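Local coordinates for protein thymine dioxygenase (Neurospora crassa, PDB 5C3R) that probably oxidises the methyl group of thymine in steps, using molecular oxygen and 2-oxoglutarate at a non-haem iron centre, at residues N189-L194 and Y289-F294; G220-L225 and Y293-N298. One frame throughout, in Å; residues are numbered along the deposited sequence.

How the contacts relate
Contacts 1 and 2 lie on the two edges of one shared strand, 284-295, in the large mixed sheet: 190-200 pairs with one edge and 222-227 with the other, both antiparallel. Their centres are about 10 Å apart, and both use Tyr293 and Phe294. Along the chain 189-194 comes first, 220-225 next and 289-298 last, lying between them. A hydrogen bond from N of Asn296 to OD1 of Asn189 (3.1 Å) also ties them together. One face of this three-strand unit meets helix 147-173; the other carries 2-oxoglutarate and 5-hydroxymethyl uracil, and a nickel ion comes within about 5 Å of the nearest Phe294 side-chain atom. The shared strand thus floors part of the active site.

Contact 1 of 2, residues N189-L194 and Y289-F294; sequences NILRLL and YSIAYF. With HMU (5-hydroxymethyl uracil), chain G; AKG (2-oxoglutaric acid), chain F.
Arg192 lays its guanidinium face over the rim of the Phe294 ring, NE standing 3.7 Å from CE2 of Phe294. The planes are 82° apart and NE lies close to the plane of the ring, at its edge, so the cation is not over the pi face. A bend at chi3 (-96°) turns the otherwise extended arginine chain so that NH1 of Arg192 donates to O2 of 2-oxoglutarate at 2.9 Å, while NE makes a salt bridge with Glu124. One broad face of Phe294 supports the pyrimidine, with CD2 of Phe294 3.5 Å from C2 of 5-hydroxymethyl uracil. Further along the same side of the sheet, OG of Ser290 donates to O4 of 2-oxoglutarate at 2.7 Å, and CD1 of Leu194 sits against that hydroxyl. Arg288 and Tyr196 also hold the cosubstrate.

The opposite face, with Leu191, Leu193, Ile291 and Tyr293, is largely apolar. CD1 of Leu191 meets CG2 of Ile291 at 3.4 Å, Leu193 runs alongside Ile291, and helix 147-173 packs on Leu191, Leu193 and Tyr293. At the strand end ND2 of Asn189 donates to OH of Tyr293 (2.9 Å), near its amide plane. Backbone bonds pair Ile190 with Phe294 and Arg192 with Ala292; toward Leu194 and Ser290 one of the two weakens.

The chemistry is therefore split: Arg192 and Ser290 bind carboxylates at the two ends of 2-oxoglutarate, while Phe294 offers the uracil ring an apolar surface.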
# COMPACT_ATOMS: atom_id res chain seq x y z
N ASN A 189 -1.32 -7.82 -8.81
CA ASN A 189 -0.88 -6.87 -7.80
C ASN A 189 -0.21 -5.69 -8.47
O ASN A 189 0.10 -5.75 -9.65
CB ASN A 189 0.10 -7.56 -6.85
CG ASN A 189 -0.48 -8.82 -6.25
OD1 ASN A 189 -1.68 -8.92 -6.00
ND2 ASN A 189 0.37 -9.81 -6.02
N ILE A 190 -0.01 -4.62 -7.71
CA ILE A 190 0.61 -3.40 -8.24
C ILE A 190 1.74 -2.94 -7.33
O ILE A 190 1.54 -2.64 -6.16
CB ILE A 190 -0.42 -2.27 -8.41
CG1 ILE A 190 -1.51 -2.66 -9.42
CG2 ILE A 190 0.25 -0.97 -8.85
CD1 ILE A 190 -1.02 -2.82 -10.85
N LEU A 191 2.94 -2.90 -7.90
CA LEU A 191 4.13 -2.41 -7.22
C LEU A 191 4.23 -0.92 -7.47
O LEU A 191 4.57 -0.49 -8.58
CB LEU A 191 5.36 -3.14 -7.76
CG LEU A 191 6.77 -2.68 -7.37
CD1 LEU A 191 6.98 -2.75 -5.87
CD2 LEU A 191 7.78 -3.56 -8.10
N ARG A 192 3.92 -0.12 -6.45
CA ARG A 192 4.00 1.33 -6.55
C ARG A 192 5.29 1.84 -5.91
O ARG A 192 5.44 1.81 -4.69
CB ARG A 192 2.79 1.99 -5.89
CG ARG A 192 2.83 3.52 -5.91
CD ARG A 192 1.69 4.15 -5.12
NE ARG A 192 0.55 4.51 -5.96
CZ ARG A 192 -0.54 5.16 -5.53
NH1 ARG A 192 -0.67 5.52 -4.25
NH2 ARG A 192 -1.52 5.44 -6.38
N LEU A 193 6.21 2.32 -6.73
CA LEU A 193 7.40 3.01 -6.25
C LEU A 193 7.02 4.45 -5.98
O LEU A 193 6.31 5.07 -6.78
CB LEU A 193 8.52 2.95 -7.28
CG LEU A 193 8.90 1.56 -7.80
CD1 LEU A 193 9.97 1.68 -8.87
CD2 LEU A 193 9.38 0.65 -6.69
N LEU A 194 7.47 4.99 -4.85
CA LEU A 194 7.11 6.34 -4.44
C LEU A 194 8.35 7.15 -4.09
O LEU A 194 9.28 6.65 -3.46
CB LEU A 194 6.19 6.31 -3.22
CG LEU A 194 4.71 6.04 -3.50
CD1 LEU A 194 4.03 5.40 -2.29
CD2 LEU A 194 4.00 7.32 -3.88
N TYR A 289 11.54 8.04 0.45
CA TYR A 289 11.25 6.93 -0.45
C TYR A 289 10.44 5.87 0.29
O TYR A 289 10.75 5.51 1.43
CB TYR A 289 12.54 6.28 -0.95
CG TYR A 289 13.35 7.16 -1.87
CD1 TYR A 289 13.07 7.21 -3.24
CD2 TYR A 289 14.39 7.94 -1.38
CE1 TYR A 289 13.81 8.02 -4.08
CE2 TYR A 289 15.13 8.75 -2.22
CZ TYR A 289 14.84 8.78 -3.57
OH TYR A 289 15.58 9.59 -4.40
N SER A 290 9.39 5.39 -0.37
CA SER A 290 8.66 4.24 0.11
C SER A 290 8.25 3.40 -1.09
O SER A 290 8.33 3.86 -2.23
CB SER A 290 7.43 4.65 0.92
OG SER A 290 6.46 5.29 0.11
N ILE A 291 7.85 2.17 -0.83
CA ILE A 291 7.33 1.27 -1.85
C ILE A 291 6.05 0.63 -1.33
O ILE A 291 6.07 -0.09 -0.31
CB ILE A 291 8.35 0.17 -2.21
CG1 ILE A 291 9.63 0.80 -2.76
CG2 ILE A 291 7.74 -0.79 -3.21
CD1 ILE A 291 10.71 -0.21 -3.13
N ALA A 292 4.95 0.87 -2.04
CA ALA A 292 3.67 0.27 -1.70
C ALA A 292 3.35 -0.82 -2.70
O ALA A 292 3.11 -0.54 -3.87
CB ALA A 292 2.58 1.33 -1.70
N TYR A 293 3.34 -2.06 -2.23
CA TYR A 293 2.96 -3.18 -3.07
C TYR A 293 1.50 -3.52 -2.77
O TYR A 293 1.18 -4.17 -1.77
CB TYR A 293 3.87 -4.38 -2.79
CG TYR A 293 3.66 -5.55 -3.71
CD1 TYR A 293 4.31 -5.63 -4.94
CD2 TYR A 293 2.81 -6.60 -3.36
CE1 TYR A 293 4.12 -6.70 -5.79
CE2 TYR A 293 2.63 -7.69 -4.19
CZ TYR A 293 3.29 -7.74 -5.41
OH TYR A 293 3.11 -8.81 -6.25
N PHE A 294 0.61 -3.07 -3.64
CA PHE A 294 -0.81 -3.31 -3.46
C PHE A 294 -1.14 -4.73 -3.88
O PHE A 294 -0.95 -5.08 -5.04
CB PHE A 294 -1.63 -2.30 -4.27
CG PHE A 294 -1.35 -0.87 -3.91
CD1 PHE A 294 -1.59 -0.41 -2.62
CD2 PHE A 294 -0.86 0.02 -4.85
CE1 PHE A 294 -1.33 0.91 -2.28
CE2 PHE A 294 -0.61 1.34 -4.52
CZ PHE A 294 -0.85 1.78 -3.23
N1 HMU G . -3.68 2.38 -6.10
C2 HMU G . -3.97 0.94 -6.05
O2 HMU G . -3.80 0.25 -7.03
N3 HMU G . -4.46 0.35 -4.80
C4 HMU G . -4.65 1.18 -3.66
O3 HMU G . -3.42 4.36 -2.40
O4 HMU G . -5.05 0.67 -2.64
C5 HMU G . -4.35 2.61 -3.72
CM5 HMU G . -4.53 3.51 -2.52
C6 HMU G . -3.86 3.19 -4.96
C1 AKG F . -0.20 4.58 -0.68
O1 AKG F . -1.34 4.07 -0.78
O2 AKG F . 0.50 4.77 -1.69
C2 AKG F . 0.30 4.96 0.65
O5 AKG F . -0.44 4.81 1.64
C3 AKG F . 1.70 5.54 0.78
C4 AKG F . 2.21 5.49 2.22
C5 AKG F . 3.68 5.83 2.31
O3 AKG F . 4.26 5.59 3.39
O4 AKG F . 4.29 6.35 1.34

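Contact 2 of 2, residues G220-L225 and Y293-N298; sequences GSITLL and YFCNPN. With HMU (5-hydroxymethyl uracil), chain G; AKG (2-oxoglutaric acid), chain F.
The carbonyl O of Cys295 is gripped three ways: by N of Ser221 at 2.9 Å, by a weak bond from OG of the same serine, and by a water. A chi1 of 51° tucks the Ser221 hydroxyl between its backbone N and carbonyl carbon, bringing it alongside the C=O bond of Cys295, side-on, as suits a weak bond. Next along, N of Cys295 donates to O of Ile222 at 2.7 Å, nearly along the C=O axis, and CG1 of Ile222 packs on CB of Cys295. Ser221 and Ile222 both face Cys295, a classic beta bulge. Beyond it, Leu224 and Tyr293 exchange two backbone bonds, their side chains side by side.

On the ligand side OG1 of Thr223 reaches the Phe294 rim in the ring plane, 3.3 Å from CD1. That oxygen also takes a bond from the same water and is hydrogen-bonded to Asp218, a metal ligand. With Phe294 cut back to an alanine, the pyrimidine would probably lose its apolar backing and a gap would open between Thr223 and Arg192.

With His216 and His273, Asp218 makes up the two-histidine, one-carboxylate metal site typical of the double-stranded beta-helix of 2-oxoglutarate oxygenases, and Thr223 is its second-shell partner.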
# COMPACT_ATOMS: atom_id res chain seq x y z
N GLY A 220 -7.42 -2.90 -2.08
CA GLY A 220 -7.30 -4.34 -2.33
C GLY A 220 -7.43 -5.22 -1.11
O GLY A 220 -8.21 -4.93 -0.20
N SER A 221 -6.68 -6.33 -1.10
CA SER A 221 -6.69 -7.27 0.02
C SER A 221 -5.74 -6.77 1.12
O SER A 221 -6.18 -6.44 2.22
CB SER A 221 -6.29 -8.68 -0.44
OG SER A 221 -5.09 -8.66 -1.19
N ILE A 222 -4.44 -6.74 0.81
CA ILE A 222 -3.45 -6.14 1.69
C ILE A 222 -2.45 -5.29 0.90
O ILE A 222 -2.34 -5.42 -0.32
CB ILE A 222 -2.65 -7.18 2.53
CG1 ILE A 222 -1.81 -8.10 1.65
CG2 ILE A 222 -3.59 -8.01 3.42
CD1 ILE A 222 -0.75 -8.88 2.40
N THR A 223 -1.73 -4.45 1.63
CA THR A 223 -0.67 -3.64 1.06
C THR A 223 0.59 -3.89 1.88
O THR A 223 0.57 -3.78 3.10
CB THR A 223 -1.03 -2.15 1.10
OG1 THR A 223 -2.18 -1.92 0.28
CG2 THR A 223 0.11 -1.28 0.59
N LEU A 224 1.68 -4.22 1.19
CA LEU A 224 2.99 -4.35 1.83
C LEU A 224 3.69 -3.02 1.65
O LEU A 224 4.04 -2.65 0.53
CB LEU A 224 3.80 -5.47 1.20
CG LEU A 224 3.08 -6.81 1.11
CD1 LEU A 224 3.82 -7.75 0.18
CD2 LEU A 224 2.95 -7.41 2.50
N LEU A 225 3.86 -2.29 2.75
CA LEU A 225 4.47 -0.98 2.69
C LEU A 225 5.87 -1.00 3.30
O LEU A 225 6.03 -1.20 4.50
CB LEU A 225 3.59 0.05 3.41
CG LEU A 225 4.07 1.50 3.31
CD1 LEU A 225 4.10 2.00 1.88
CD2 LEU A 225 3.16 2.39 4.14
N TYR A 293 3.34 -2.06 -2.23
CA TYR A 293 2.96 -3.18 -3.07
C TYR A 293 1.50 -3.52 -2.77
O TYR A 293 1.18 -4.17 -1.77
CB TYR A 293 3.87 -4.38 -2.79
CG TYR A 293 3.66 -5.55 -3.71
CD1 TYR A 293 4.31 -5.63 -4.94
CD2 TYR A 293 2.81 -6.60 -3.36
CE1 TYR A 293 4.12 -6.70 -5.79
CE2 TYR A 293 2.63 -7.69 -4.19
CZ TYR A 293 3.29 -7.74 -5.41
OH TYR A 293 3.11 -8.81 -6.25
N PHE A 294 0.61 -3.07 -3.64
CA PHE A 294 -0.81 -3.31 -3.46
C PHE A 294 -1.14 -4.73 -3.88
O PHE A 294 -0.95 -5.08 -5.04
CB PHE A 294 -1.63 -2.30 -4.27
CG PHE A 294 -1.35 -0.87 -3.91
CD1 PHE A 294 -1.59 -0.41 -2.62
CD2 PHE A 294 -0.86 0.02 -4.85
CE1 PHE A 294 -1.33 0.91 -2.28
CE2 PHE A 294 -0.61 1.34 -4.52
CZ PHE A 294 -0.85 1.78 -3.23
N CYS A 295 -1.61 -5.54 -2.94
CA CYS A 295 -2.06 -6.89 -3.23
C CYS A 295 -3.58 -6.90 -3.44
O CYS A 295 -4.32 -6.24 -2.70
CB CYS A 295 -1.67 -7.86 -2.11
SG CYS A 295 0.08 -7.83 -1.62
N ASN A 296 -4.03 -7.63 -4.46
CA ASN A 296 -5.45 -7.75 -4.79
C ASN A 296 -5.87 -9.20 -5.02
O ASN A 296 -5.03 -10.03 -5.37
CB ASN A 296 -5.76 -6.99 -6.08
CG ASN A 296 -5.41 -5.52 -5.99
OD1 ASN A 296 -5.96 -4.80 -5.15
ND2 ASN A 296 -4.53 -5.06 -6.86
N PRO A 297 -7.16 -9.51 -4.83
CA PRO A 297 -7.65 -10.79 -5.33
C PRO A 297 -7.50 -10.86 -6.84
O PRO A 297 -7.36 -9.83 -7.49
CB PRO A 297 -9.14 -10.78 -4.94
CG PRO A 297 -9.27 -9.76 -3.89
CD PRO A 297 -8.23 -8.73 -4.19
N ASN A 298 -7.50 -12.07 -7.40
CA ASN A 298 -7.50 -12.22 -8.85
C ASN A 298 -8.62 -11.36 -9.43
O ASN A 298 -9.71 -11.30 -8.85
CB ASN A 298 -7.72 -13.68 -9.24
CG ASN A 298 -6.66 -14.60 -8.66
OD1 ASN A 298 -5.57 -14.17 -8.31
ND2 ASN A 298 -6.99 -15.88 -8.55
N1 HMU G . -3.68 2.38 -6.10
C2 HMU G . -3.97 0.94 -6.05
O2 HMU G . -3.80 0.25 -7.03
N3 HMU G . -4.46 0.35 -4.80
C4 HMU G . -4.65 1.18 -3.66
O3 HMU G . -3.42 4.36 -2.40
O4 HMU G . -5.05 0.67 -2.64
C5 HMU G . -4.35 2.61 -3.72
CM5 HMU G . -4.53 3.51 -2.52
C6 HMU G . -3.86 3.19 -4.96
C1 AKG F . -0.20 4.58 -0.68
O1 AKG F . -1.34 4.07 -0.78
O2 AKG F . 0.50 4.77 -1.69
C2 AKG F . 0.30 4.96 0.65
O5 AKG F . -0.44 4.81 1.64
C3 AKG F . 1.70 5.54 0.78
C4 AKG F . 2.21 5.49 2.22
C5 AKG F . 3.68 5.83 2.31
O3 AKG F . 4.26 5.59 3.39
O4 AKG F . 4.29 6.35 1.34
O HOH W 1 -4.16 -3.29 -1.61